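Local coordinates for protein intracellular exo-alpha-(1->5)-L-arabinofuranosidase (PDB 2Y2W) that cleaves terminal alpha-L-arabinofuranosyl bonds of arabinan and arabinoxylan in plant cell wall breakdown, as a family 51 glycoside hydrolase, at residues G113-V116 and S117-W121; D151-R154 and W155-A159; A166-M169 and G170-G173; D194-A198 and N199-E203; M205-K208 and M209-I212. All coordinates share one frame; numbering follows the deposited sequence.

Overall arrangement
All five contacts are local and belong to the first half of the eight-stranded parallel (beta/alpha)8 barrel. Interactions 1 and 3 follow barrel strands 107-110 and 162-167 and touch each other: Ser117 O meets Thr171 N, and Tyr119 O meets Asn168 ND2. Polar turn bonds dominate there, beside the probable substrate site in interaction 1. Interaction 5, at the start of strand 209-212, is buried, with one indole N-H bond among apolar packing, and Val167 N pairs with Cys211 O to join it to interaction 3. Interaction 2, inside helix 149-159, is also mostly buried, with aromatic and charged flanks. Interaction 4 closes helix 191-198 nearer the surface and reaches interaction 2 through Glu203 and Tyr153.

Interaction 1: G113-V116 and S117-W121; sequences GNFV and SNYNW
Phe115 and Tyr119 bring their rings together across a short 3-10 turn that follows barrel strand 107-110. The ring centroids lie 4.8 Å apart with planes inclined at 37°, so the pair is oblique. Phe115 CE2 sits over one face of Tyr119, toward the rim, and the nearest atoms are Phe115 CZ and Tyr119 CD1 at 3.5 Å. In both residues a chi1 near 180° (171° and 174°) carries the ring away from the backbone N, and the two rings meet. Val116 CG2 adds a looser apolar touch on Tyr119 CD2.

The backbone bonds link residues three apart. Tyr119 N donates to Val116 O at 3.2 Å, from above the carbonyl plane, while Ser117 N to Asn114 O and Asn118 N to Phe115 O are weak. A water lies 3.1 Å from Phe115 O and probably donates to it.

The polar side chains are bonded to other parts of the chain: Asn114 OD1 and Ser117 OG to Gln221, Asn118 to Asp136 and Leu137. Asn114 probably binds the arabinofuranose, as in relatives, beside Glu215, the probable acid/base. Gln221 thus holds the Asn114 amide, while the ring pair and backbone bonds hold the turn that carries it.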
loop_
_atom_site.group_PDB
_atom_site.type_symbol
_atom_site.label_atom_id
_atom_site.label_comp_id
_atom_site.label_asym_id
_atom_site.label_seq_id
_atom_site.Cartn_x
_atom_site.Cartn_y
_atom_site.Cartn_z
ATOM N N GLY D 113 16.757 -9.151 -8.999
ATOM C CA GLY D 113 16.151 -9.954 -10.061
ATOM C C GLY D 113 14.643 -10.009 -9.964
ATOM O O GLY D 113 14.081 -9.869 -8.877
ATOM N N ASN D 114 13.991 -10.219 -11.105
ATOM C CA ASN D 114 12.530 -10.303 -11.185
ATOM C C ASN D 114 11.906 -11.234 -10.149
ATOM O O ASN D 114 10.791 -10.992 -9.678
ATOM C CB ASN D 114 12.098 -10.735 -12.587
ATOM C CG ASN D 114 12.549 -9.771 -13.660
ATOM O OD1 ASN D 114 13.064 -8.693 -13.368
ATOM N ND2 ASN D 114 12.355 -10.156 -14.917
ATOM N N PHE D 115 12.641 -12.290 -9.806
ATOM C CA PHE D 115 12.224 -13.279 -8.815
ATOM C C PHE D 115 11.778 -12.646 -7.496
ATOM O O PHE D 115 10.751 -13.028 -6.945
ATOM C CB PHE D 115 13.360 -14.293 -8.576
ATOM C CG PHE D 115 13.121 -15.224 -7.420
ATOM C CD1 PHE D 115 12.277 -16.322 -7.554
ATOM C CD2 PHE D 115 13.740 -15.005 -6.195
ATOM C CE1 PHE D 115 12.054 -17.191 -6.480
ATOM C CE2 PHE D 115 13.523 -15.865 -5.117
ATOM C CZ PHE D 115 12.678 -16.959 -5.262
ATOM N N VAL D 116 12.553 -11.677 -7.010
ATOM C CA VAL D 116 12.370 -11.095 -5.672
ATOM C C VAL D 116 11.056 -10.317 -5.494
ATOM O O VAL D 116 10.554 -10.201 -4.374
ATOM C CB VAL D 116 13.600 -10.228 -5.248
ATOM C CG1 VAL D 116 13.590 -8.868 -5.934
ATOM C CG2 VAL D 116 13.665 -10.062 -3.737
ATOM N N SER D 117 10.500 -9.814 -6.598
ATOM C CA SER D 117 9.277 -9.004 -6.568
ATOM C C SER D 117 8.016 -9.747 -6.099
ATOM O O SER D 117 7.024 -9.113 -5.732
ATOM C CB SER D 117 9.037 -8.349 -7.930
ATOM O OG SER D 117 10.002 -7.340 -8.170
ATOM N N ASN D 118 8.057 -11.077 -6.110
ATOM C CA ASN D 118 6.975 -11.881 -5.539
ATOM C C ASN D 118 7.513 -12.992 -4.636
ATOM O O ASN D 118 7.062 -14.138 -4.687
ATOM C CB ASN D 118 6.038 -12.418 -6.636
ATOM C CG ASN D 118 6.630 -13.588 -7.407
ATOM O OD1 ASN D 118 6.031 -14.661 -7.465
ATOM N ND2 ASN D 118 7.804 -13.389 -7.998
ATOM N N TYR D 119 8.469 -12.622 -3.788
ATOM C CA TYR D 119 9.171 -13.570 -2.933
ATOM C C TYR D 119 9.009 -13.228 -1.455
ATOM O O TYR D 119 9.204 -12.083 -1.052
ATOM C CB TYR D 119 10.652 -13.606 -3.328
ATOM C CG TYR D 119 11.536 -14.449 -2.441
ATOM C CD1 TYR D 119 11.315 -15.821 -2.292
ATOM C CD2 TYR D 119 12.606 -13.877 -1.760
ATOM C CE1 TYR D 119 12.135 -16.598 -1.479
ATOM C CE2 TYR D 119 13.432 -14.645 -0.946
ATOM C CZ TYR D 119 13.189 -16.001 -0.812
ATOM O OH TYR D 119 14.008 -16.749 -0.007
ATOM N N ASN D 120 8.641 -14.227 -0.658
ATOM C CA ASN D 120 8.541 -14.071 0.794
ATOM C C ASN D 120 9.788 -14.649 1.460
ATOM O O ASN D 120 10.011 -15.859 1.421
ATOM C CB ASN D 120 7.284 -14.760 1.330
ATOM C CG ASN D 120 6.046 -14.438 0.516
ATOM O OD1 ASN D 120 5.691 -13.271 0.333
ATOM N ND2 ASN D 120 5.373 -15.476 0.028
ATOM N N TRP D 121 10.596 -13.780 2.065
ATOM C CA TRP D 121 11.930 -14.157 2.540
ATOM C C TRP D 121 11.933 -15.208 3.659
ATOM O O TRP D 121 12.914 -15.933 3.822
ATOM C CB TRP D 121 12.734 -12.912 2.944
ATOM C CG TRP D 121 12.210 -12.230 4.159
ATOM C CD1 TRP D 121 11.283 -11.233 4.205
ATOM C CD2 TRP D 121 12.577 -12.501 5.514
ATOM N NE1 TRP D 121 11.046 -10.863 5.506
ATOM C CE2 TRP D 121 11.828 -11.626 6.331
ATOM C CE3 TRP D 121 13.465 -13.400 6.120
ATOM C CZ2 TRP D 121 11.938 -11.625 7.723
ATOM C CZ3 TRP D 121 13.578 -13.396 7.503
ATOM C CH2 TRP D 121 12.817 -12.513 8.289
HETATM O O HOH W 1 9.263 -15.618 -6.056
#

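Interaction 2: D151-R154 and W155-A159; sequences DFYR and WSQKA
Tyr153 and Gln157, one turn apart on helix 149-159, lie against each other: Gln157 CG rests over a face of the Tyr153 ring, 3.8 Å from its centroid and 20° off the normal. A trans chi1 (170°) swings the tyrosine ring alongside the following turn, and Gln157 folds over it through a bend at chi2 (-68°). Tyr153 OH is hydrogen-bonded to Glu203.

On another flank Phe152 and Trp155 have nearly parallel rings slid so far apart that they barely overlap; their closest atoms, Phe152 CE1 and Trp155 CE3, are 3.9 Å apart. Ser156 OG turns back to donate to Phe152 O at 2.8 Å. Ser156 N donates to the same oxygen from the other face of its carbonyl plane, so two bonds grip it.

Arg154, bent at chi3, reaches back so that NH2 bridges to Asp151 OD1 at 3.0 Å; the oxygen lies in the guanidinium plane, but NH2 meets it from above the carboxylate plane. Arg128 and Arg131 also bridge to Asp151.

On the outside of the barrel strands, Trp155 packs on helices 75-79 and 94-103, Phe152 and Ser156 lie on strand 162-167, and Tyr153 touches Ile201 and Met205 in the loop before strand 209-212.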
loop_
_atom_site.group_PDB
_atom_site.type_symbol
_atom_site.label_atom_id
_atom_site.label_comp_id
_atom_site.label_asym_id
_atom_site.label_seq_id
_atom_site.Cartn_x
_atom_site.Cartn_y
_atom_site.Cartn_z
ATOM N N ASP D 151 21.044 -20.280 3.734
ATOM C CA ASP D 151 21.897 -21.146 2.925
ATOM C C ASP D 151 22.857 -20.353 2.048
ATOM O O ASP D 151 24.037 -20.703 1.945
ATOM C CB ASP D 151 21.043 -22.090 2.072
ATOM C CG ASP D 151 20.168 -23.009 2.910
ATOM O OD1 ASP D 151 20.715 -23.849 3.658
ATOM O OD2 ASP D 151 18.927 -22.892 2.819
ATOM N N PHE D 152 22.360 -19.286 1.423
ATOM C CA PHE D 152 23.208 -18.444 0.583
ATOM C C PHE D 152 24.283 -17.725 1.397
ATOM O O PHE D 152 25.366 -17.436 0.880
ATOM C CB PHE D 152 22.394 -17.441 -0.242
ATOM C CG PHE D 152 23.209 -16.725 -1.285
ATOM C CD1 PHE D 152 23.510 -17.343 -2.492
ATOM C CD2 PHE D 152 23.702 -15.447 -1.045
ATOM C CE1 PHE D 152 24.277 -16.691 -3.449
ATOM C CE2 PHE D 152 24.471 -14.792 -1.995
ATOM C CZ PHE D 152 24.757 -15.413 -3.199
ATOM N N TYR D 153 23.980 -17.440 2.664
ATOM C CA TYR D 153 24.978 -16.927 3.597
ATOM C C TYR D 153 26.127 -17.925 3.760
ATOM O O TYR D 153 27.297 -17.550 3.693
ATOM C CB TYR D 153 24.362 -16.614 4.965
ATOM C CG TYR D 153 25.401 -16.317 6.023
ATOM C CD1 TYR D 153 26.064 -15.089 6.047
ATOM C CD2 TYR D 153 25.743 -17.271 6.979
ATOM C CE1 TYR D 153 27.030 -14.813 7.009
ATOM C CE2 TYR D 153 26.710 -17.009 7.941
ATOM C CZ TYR D 153 27.347 -15.777 7.951
ATOM O OH TYR D 153 28.307 -15.510 8.898
ATOM N N ARG D 154 25.774 -19.189 3.978
ATOM C CA ARG D 154 26.755 -20.258 4.103
ATOM C C ARG D 154 27.575 -20.407 2.824
ATOM O O ARG D 154 28.788 -20.618 2.881
ATOM C CB ARG D 154 26.078 -21.578 4.480
ATOM C CG ARG D 154 25.703 -21.671 5.956
ATOM C CD ARG D 154 25.147 -23.043 6.309
ATOM N NE ARG D 154 23.723 -23.163 5.999
ATOM C CZ ARG D 154 22.744 -23.004 6.888
ATOM N NH1 ARG D 154 23.023 -22.716 8.154
ATOM N NH2 ARG D 154 21.480 -23.136 6.508
ATOM N N TRP D 155 26.908 -20.276 1.676
ATOM C CA TRP D 155 27.588 -20.322 0.384
ATOM C C TRP D 155 28.583 -19.170 0.249
ATOM O O TRP D 155 29.718 -19.369 -0.194
ATOM C CB TRP D 155 26.583 -20.298 -0.773
ATOM C CG TRP D 155 27.225 -20.517 -2.113
ATOM C CD1 TRP D 155 27.414 -21.712 -2.744
ATOM C CD2 TRP D 155 27.777 -19.515 -2.977
ATOM N NE1 TRP D 155 28.044 -21.517 -3.947
ATOM C CE2 TRP D 155 28.280 -20.179 -4.117
ATOM C CE3 TRP D 155 27.891 -18.119 -2.900
ATOM C CZ2 TRP D 155 28.890 -19.496 -5.177
ATOM C CZ3 TRP D 155 28.499 -17.442 -3.951
ATOM C CH2 TRP D 155 28.992 -18.132 -5.076
ATOM N N SER D 156 28.149 -17.976 0.642
ATOM C CA SER D 156 28.982 -16.780 0.575
ATOM C C SER D 156 30.159 -16.820 1.546
ATOM O O SER D 156 31.207 -16.235 1.274
ATOM C CB SER D 156 28.136 -15.534 0.818
ATOM O OG SER D 156 27.076 -15.459 -0.121
ATOM N N GLN D 157 29.978 -17.502 2.676
ATOM C CA GLN D 157 31.075 -17.759 3.610
ATOM C C GLN D 157 32.124 -18.669 2.966
ATOM O O GLN D 157 33.324 -18.413 3.076
ATOM C CB GLN D 157 30.563 -18.385 4.911
ATOM C CG GLN D 157 29.751 -17.451 5.809
ATOM C CD GLN D 157 30.573 -16.324 6.421
ATOM O OE1 GLN D 157 30.142 -15.169 6.444
ATOM N NE2 GLN D 157 31.760 -16.655 6.923
ATOM N N LYS D 158 31.655 -19.720 2.292
ATOM C CA LYS D 158 32.515 -20.658 1.569
ATOM C C LYS D 158 33.239 -20.004 0.393
ATOM O O LYS D 158 34.405 -20.304 0.132
ATOM C CB LYS D 158 31.697 -21.853 1.065
ATOM C CG LYS D 158 31.850 -23.143 1.872
ATOM C CD LYS D 158 33.190 -23.825 1.575
ATOM C CE LYS D 158 33.136 -25.327 1.820
ATOM N NZ LYS D 158 32.488 -26.065 0.695
ATOM N N ALA D 159 32.543 -19.112 -0.308
ATOM C CA ALA D 159 33.103 -18.426 -1.474
ATOM C C ALA D 159 34.070 -17.305 -1.089
ATOM O O ALA D 159 35.007 -17.003 -1.832
ATOM C CB ALA D 159 31.981 -17.882 -2.358
#

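Interaction 3: A166-M169 and G170-G173; sequences AVNM and GTRG
Asn168 folds its side-chain amide into the turn formed by Gly170, Thr171 and Arg172, and it has more surface buried by this contact than any other residue. With chi1 at -171° the amide is carried forward over the residues that follow. Asn168 OD1 accepts from Arg172 N at 3.1 Å in a nearly straight bond (167°), although the donor lies well above the carbonyl plane of the amide. Gly170 N lies 2.6 Å from the same oxygen, a bond that is weak because it is strongly bent. The other end of the amide donates: Asn168 ND2 reaches Thr171 OG1 at 2.8 Å, tilted 26° from the amide plane, and the two side chains cross at about a right angle. ND2 also bonds Tyr119 O, so the asparagine ties its own turn to the loop after strand 107-110.

The segment leaves barrel strand 162-167, the third of the (beta/alpha)8 barrel, and leads into helix 174-185, with Gly173 at the N-cap position. In this beta-to-alpha connection the weak bond from Gly170 N closes an Asx turn, and the stronger one from Arg172 N, four residues on, holds the loop to the same oxygen.

Met169 has the second-largest buried surface. Its chain bends at chi2 and chi3 to bring SD to 3.9 Å from Gly173 CA, while Met169 CA makes a CA-H...O contact with Arg172 O at 3.3 Å. The sulfur-bearing chain also packs on Ile212 and helix 227-244. Arg172 lays CB against Asn168 CG at 3.8 Å, and its guanidinium bridges to Glu122. Thr171 and Arg172 also pack on Leu174 and Lys175 of the second subunit.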
loop_
_atom_site.group_PDB
_atom_site.type_symbol
_atom_site.label_atom_id
_atom_site.label_comp_id
_atom_site.label_asym_id
_atom_site.label_seq_id
_atom_site.Cartn_x
_atom_site.Cartn_y
_atom_site.Cartn_z
ATOM N N ALA D 166 18.828 -8.133 -1.979
ATOM C CA ALA D 166 17.689 -7.419 -2.534
ATOM C C ALA D 166 16.418 -7.814 -1.793
ATOM O O ALA D 166 16.202 -8.995 -1.503
ATOM C CB ALA D 166 17.555 -7.713 -4.011
ATOM N N VAL D 167 15.586 -6.823 -1.483
ATOM C CA VAL D 167 14.310 -7.075 -0.804
ATOM C C VAL D 167 13.122 -6.843 -1.733
ATOM O O VAL D 167 13.199 -6.035 -2.662
ATOM C CB VAL D 167 14.144 -6.235 0.499
ATOM C CG1 VAL D 167 15.063 -6.757 1.604
ATOM C CG2 VAL D 167 14.383 -4.747 0.239
ATOM N N ASN D 168 12.035 -7.567 -1.471
ATOM C CA ASN D 168 10.785 -7.433 -2.213
ATOM C C ASN D 168 10.195 -6.033 -2.058
ATOM O O ASN D 168 9.983 -5.560 -0.940
ATOM C CB ASN D 168 9.781 -8.492 -1.727
ATOM C CG ASN D 168 8.521 -8.573 -2.591
ATOM O OD1 ASN D 168 8.088 -7.591 -3.191
ATOM N ND2 ASN D 168 7.917 -9.754 -2.636
ATOM N N MET D 169 9.954 -5.371 -3.185
ATOM C CA MET D 169 9.202 -4.118 -3.200
ATOM C C MET D 169 8.002 -4.223 -4.142
ATOM O O MET D 169 7.302 -3.240 -4.388
ATOM C CB MET D 169 10.096 -2.932 -3.576
ATOM C CG MET D 169 11.137 -2.562 -2.519
ATOM S SD MET D 169 10.478 -1.847 -0.995
ATOM C CE MET D 169 9.794 -0.313 -1.625
ATOM N N GLY D 170 7.767 -5.431 -4.650
ATOM C CA GLY D 170 6.635 -5.720 -5.520
ATOM C C GLY D 170 5.375 -6.084 -4.756
ATOM O O GLY D 170 4.460 -5.266 -4.643
ATOM N N THR D 171 5.325 -7.312 -4.240
ATOM C CA THR D 171 4.178 -7.775 -3.449
ATOM C C THR D 171 4.291 -7.323 -1.994
ATOM O O THR D 171 3.287 -7.222 -1.288
ATOM C CB THR D 171 3.988 -9.323 -3.506
ATOM O OG1 THR D 171 5.135 -9.985 -2.958
ATOM C CG2 THR D 171 3.762 -9.799 -4.933
ATOM N N ARG D 172 5.520 -7.050 -1.564
ATOM C CA ARG D 172 5.807 -6.601 -0.200
ATOM C C ARG D 172 6.525 -5.248 -0.181
ATOM O O ARG D 172 6.616 -4.577 -1.212
ATOM C CB ARG D 172 6.612 -7.668 0.543
ATOM C CG ARG D 172 5.725 -8.696 1.203
ATOM C CD ARG D 172 6.247 -10.105 1.034
ATOM N NE ARG D 172 7.192 -10.510 2.073
ATOM C CZ ARG D 172 6.867 -10.818 3.326
ATOM N NH1 ARG D 172 5.612 -10.735 3.749
ATOM N NH2 ARG D 172 7.811 -11.191 4.170
ATOM N N GLY D 173 7.018 -4.849 0.992
ATOM C CA GLY D 173 7.684 -3.560 1.146
ATOM C C GLY D 173 8.344 -3.329 2.493
ATOM O O GLY D 173 9.136 -4.152 2.962
#

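Interaction 4: D194-A198 and N199-E203; sequences DQRVA and NGIEE
The Arg196 guanidinium carries Ile201 O and Glu202 O at its edge, near its plane, and has Glu203 O over one face. Arg196 NH1 donates to Ile201 O at 3.2 Å in a nearly straight bond (168°), with the oxygen in the guanidinium plane; Glu202 O is 2.8 Å from the same nitrogen, Arg196 NH1. This group lies against the C-terminal end of helix 191-198, which is closed by a Schellman motif. Gly200, with its positive phi of 113°, is the first residue to leave helical geometry.

Two bonds back into the last turn define the motif. Ile201 N donates to Arg196 O at 3.0 Å, and Gly200 N donates to Val197 O at 3.1 Å from above the carbonyl plane. Asn199 N still keeps the helical bond to Gln195 O.

Arg196 reaches the carbonyls of the turn by starting out trans to its own nitrogen (chi1 -162°) and then bending at chi2 and chi3. Beyond the segments, NE donates to Tyr183 O and NH2 weakly to Gly186 O. The buried cation therefore has several backbone carbonyls around it, which would probably help to stabilise its charge. Asn199 ND2 bonds the hydroxyl of Tyr183 as well.

Ile201 faces helix 149-159, touching Tyr153 and Arg154, which joins this helix end to its neighbour. Val197 CG2 lies 3.7 Å from Glu202 O. The aliphatic stem of the arginine supports the isoleucine at about a right angle, with Arg196 CD 3.8 Å from Ile201 CG2.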
loop_
_atom_site.group_PDB
_atom_site.type_symbol
_atom_site.label_atom_id
_atom_site.label_comp_id
_atom_site.label_asym_id
_atom_site.label_seq_id
_atom_site.Cartn_x
_atom_site.Cartn_y
_atom_site.Cartn_z
ATOM N N ASP D 194 16.860 -14.233 17.231
ATOM C CA ASP D 194 16.879 -15.530 17.910
ATOM C C ASP D 194 16.490 -16.679 16.979
ATOM O O ASP D 194 16.957 -17.807 17.159
ATOM C CB ASP D 194 15.987 -15.515 19.154
ATOM C CG ASP D 194 16.596 -14.721 20.308
ATOM O OD1 ASP D 194 17.654 -14.080 20.116
ATOM O OD2 ASP D 194 16.011 -14.737 21.414
ATOM N N GLN D 195 15.651 -16.385 15.988
ATOM C CA GLN D 195 15.318 -17.353 14.942
ATOM C C GLN D 195 16.542 -17.722 14.115
ATOM O O GLN D 195 16.756 -18.894 13.822
ATOM C CB GLN D 195 14.207 -16.831 14.028
ATOM C CG GLN D 195 12.801 -17.081 14.547
ATOM C CD GLN D 195 11.729 -16.700 13.540
ATOM O OE1 GLN D 195 11.775 -17.105 12.377
ATOM N NE2 GLN D 195 10.748 -15.920 13.990
ATOM N N ARG D 196 17.344 -16.721 13.754
ATOM C CA ARG D 196 18.586 -16.952 13.012
ATOM C C ARG D 196 19.538 -17.835 13.814
ATOM O O ARG D 196 20.141 -18.761 13.268
ATOM C CB ARG D 196 19.270 -15.629 12.672
ATOM C CG ARG D 196 20.300 -15.727 11.556
ATOM C CD ARG D 196 21.532 -14.872 11.821
ATOM N NE ARG D 196 21.207 -13.578 12.413
ATOM C CZ ARG D 196 21.508 -13.216 13.658
ATOM N NH1 ARG D 196 22.158 -14.042 14.469
ATOM N NH2 ARG D 196 21.156 -12.014 14.091
ATOM N N VAL D 197 19.660 -17.536 15.107
ATOM C CA VAL D 197 20.472 -18.324 16.036
ATOM C C VAL D 197 19.978 -19.774 16.096
ATOM O O VAL D 197 20.772 -20.712 15.995
ATOM C CB VAL D 197 20.477 -17.694 17.459
ATOM C CG1 VAL D 197 21.290 -18.542 18.431
ATOM C CG2 VAL D 197 21.017 -16.265 17.418
ATOM N N ALA D 198 18.665 -19.945 16.239
ATOM C CA ALA D 198 18.045 -21.269 16.271
ATOM C C ALA D 198 18.193 -22.001 14.938
ATOM O O ALA D 198 18.237 -23.233 14.902
ATOM C CB ALA D 198 16.582 -21.157 16.655
ATOM N N ASN D 199 18.284 -21.237 13.850
ATOM C CA ASN D 199 18.459 -21.804 12.513
ATOM C C ASN D 199 19.902 -22.202 12.184
ATOM O O ASN D 199 20.165 -22.752 11.112
ATOM C CB ASN D 199 17.909 -20.851 11.445
ATOM C CG ASN D 199 16.391 -20.724 11.488
ATOM O OD1 ASN D 199 15.711 -21.403 12.260
ATOM N ND2 ASN D 199 15.855 -19.842 10.656
ATOM N N GLY D 200 20.829 -21.917 13.098
ATOM C CA GLY D 200 22.213 -22.374 12.968
ATOM C C GLY D 200 23.264 -21.300 12.742
ATOM O O GLY D 200 24.452 -21.608 12.632
ATOM N N ILE D 201 22.833 -20.042 12.666
ATOM C CA ILE D 201 23.747 -18.921 12.446
ATOM C C ILE D 201 23.665 -17.946 13.623
ATOM O O ILE D 201 22.728 -17.155 13.733
ATOM C CB ILE D 201 23.476 -18.209 11.095
ATOM C CG1 ILE D 201 23.547 -19.215 9.941
ATOM C CG2 ILE D 201 24.479 -17.080 10.865
ATOM C CD1 ILE D 201 22.635 -18.898 8.783
ATOM N N GLU D 202 24.661 -18.025 14.502
ATOM C CA GLU D 202 24.655 -17.302 15.767
ATOM C C GLU D 202 24.954 -15.817 15.589
ATOM O O GLU D 202 24.214 -14.962 16.079
ATOM C CB GLU D 202 25.661 -17.940 16.731
ATOM C CG GLU D 202 25.580 -17.431 18.169
ATOM C CD GLU D 202 26.460 -18.220 19.127
ATOM O OE1 GLU D 202 27.421 -18.879 18.662
ATOM O OE2 GLU D 202 26.187 -18.181 20.348
ATOM N N GLU D 203 26.044 -15.525 14.887
ATOM C CA GLU D 203 26.490 -14.157 14.644
ATOM C C GLU D 203 25.657 -13.480 13.551
ATOM O O GLU D 203 25.143 -14.155 12.654
ATOM C CB GLU D 203 27.983 -14.152 14.270
ATOM C CG GLU D 203 28.312 -14.553 12.817
ATOM C CD GLU D 203 28.110 -16.040 12.503
ATOM O OE1 GLU D 203 27.668 -16.814 13.385
ATOM O OE2 GLU D 203 28.406 -16.436 11.354
#

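Interaction 5: M205-K208 and M209-I212; sequences MDIK and MWCI
Ile207 and Lys208 lead into strand 209-212, the fourth strand of the parallel (beta/alpha)8 barrel, through a kink at Lys208, and Trp210 folds back on them. The Lys208 psi of -51° breaks the extended course that Ile207 and Met209 keep on either side. From Met209 on, the strand is hydrogen-bonded to both barrel neighbours, Met209 to Leu165 and Trp210 to Glu249 and Val251.

The kink presents the carbonyls of Ile207 and Lys208 to the indole. Trp210 NE1 donates to Ile207 O at 2.8 Å, N-H...O angle 153°, approaching from above the carbonyl plane; Asn185 ND2 donates to the same oxygen. With chi1 near -66° the Trp210 ring lies back along the chain, and chi2 turns its NE1 edge to Ile207. The buried indole N-H is thereby satisfied by the chain just before the strand.

Ile207 also covers the ring. Its CG2 lies over one face, 4.0 Å from the centroid of the five-membered ring in a CH-pi contact, offset toward the rim and 3.9 Å from Trp210 CE2. Leu181 and Val184 of helix 174-185 and Met241 of helix 227-244 add to the packing of the indole. At the ring edge, in its plane, Lys208 O sits 3.2 Å from Trp210 CD1.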
loop_
_atom_site.group_PDB
_atom_site.type_symbol
_atom_site.label_atom_id
_atom_site.label_comp_id
_atom_site.label_asym_id
_atom_site.label_seq_id
_atom_site.Cartn_x
_atom_site.Cartn_y
_atom_site.Cartn_z
ATOM N N MET D 205 24.931 -11.597 10.111
ATOM C CA MET D 205 25.510 -11.871 8.799
ATOM C C MET D 205 26.323 -10.700 8.243
ATOM O O MET D 205 27.081 -10.869 7.283
ATOM C CB MET D 205 24.416 -12.281 7.813
ATOM C CG MET D 205 23.655 -13.526 8.226
ATOM S SD MET D 205 22.559 -14.084 6.918
ATOM C CE MET D 205 21.622 -15.359 7.761
ATOM N N ASP D 206 26.165 -9.528 8.857
ATOM C CA ASP D 206 26.850 -8.298 8.447
ATOM C C ASP D 206 26.703 -8.006 6.952
ATOM O O ASP D 206 27.693 -7.881 6.223
ATOM C CB ASP D 206 28.331 -8.314 8.860
ATOM C CG ASP D 206 28.524 -8.331 10.367
ATOM O OD1 ASP D 206 27.595 -7.936 11.112
ATOM O OD2 ASP D 206 29.622 -8.737 10.807
ATOM N N ILE D 207 25.453 -7.911 6.504
ATOM C CA ILE D 207 25.163 -7.520 5.133
ATOM C C ILE D 207 25.045 -5.994 5.060
ATOM O O ILE D 207 24.128 -5.400 5.631
ATOM C CB ILE D 207 23.908 -8.243 4.591
ATOM C CG1 ILE D 207 24.148 -9.758 4.602
ATOM C CG2 ILE D 207 23.556 -7.747 3.184
ATOM C CD1 ILE D 207 22.942 -10.604 4.239
ATOM N N LYS D 208 26.010 -5.379 4.376
ATOM C CA LYS D 208 26.106 -3.924 4.231
ATOM C C LYS D 208 25.257 -3.378 3.088
ATOM O O LYS D 208 24.485 -2.434 3.273
ATOM C CB LYS D 208 27.560 -3.516 3.984
ATOM C CG LYS D 208 28.307 -2.996 5.195
ATOM C CD LYS D 208 29.729 -2.606 4.800
ATOM C CE LYS D 208 30.412 -1.787 5.883
ATOM N NZ LYS D 208 31.754 -1.312 5.441
ATOM N N MET D 209 25.419 -3.973 1.909
ATOM C CA MET D 209 24.810 -3.465 0.686
ATOM C C MET D 209 23.460 -4.127 0.403
ATOM O O MET D 209 23.365 -5.354 0.296
ATOM C CB MET D 209 25.773 -3.644 -0.492
ATOM C CG MET D 209 25.509 -2.733 -1.672
ATOM S SD MET D 209 26.877 -2.789 -2.841
ATOM C CE MET D 209 26.196 -1.859 -4.212
ATOM N N TRP D 210 22.427 -3.294 0.287
ATOM C CA TRP D 210 21.056 -3.754 0.082
ATOM C C TRP D 210 20.423 -3.091 -1.134
ATOM O O TRP D 210 20.570 -1.883 -1.336
ATOM C CB TRP D 210 20.192 -3.452 1.311
ATOM C CG TRP D 210 20.567 -4.203 2.551
ATOM C CD1 TRP D 210 21.689 -4.031 3.308
ATOM C CD2 TRP D 210 19.800 -5.226 3.200
ATOM N NE1 TRP D 210 21.678 -4.894 4.375
ATOM C CE2 TRP D 210 20.529 -5.637 4.335
ATOM C CE3 TRP D 210 18.568 -5.837 2.931
ATOM C CZ2 TRP D 210 20.070 -6.627 5.200
ATOM C CZ3 TRP D 210 18.113 -6.822 3.789
ATOM C CH2 TRP D 210 18.863 -7.208 4.912
ATOM N N CYS D 211 19.712 -3.883 -1.930
ATOM C CA CYS D 211 18.944 -3.360 -3.055
ATOM C C CYS D 211 17.466 -3.242 -2.692
ATOM O O CYS D 211 16.798 -4.243 -2.417
ATOM C CB CYS D 211 19.122 -4.239 -4.293
ATOM S SG CYS D 211 20.818 -4.330 -4.867
ATOM N N ILE D 212 16.970 -2.009 -2.681
ATOM C CA ILE D 212 15.581 -1.745 -2.344
ATOM C C ILE D 212 14.705 -1.960 -3.579
ATOM O O ILE D 212 14.458 -1.038 -4.363
ATOM C CB ILE D 212 15.401 -0.331 -1.737
ATOM C CG1 ILE D 212 16.398 -0.121 -0.592
ATOM C CG2 ILE D 212 13.977 -0.139 -1.226
ATOM C CD1 ILE D 212 16.713 1.320 -0.291
#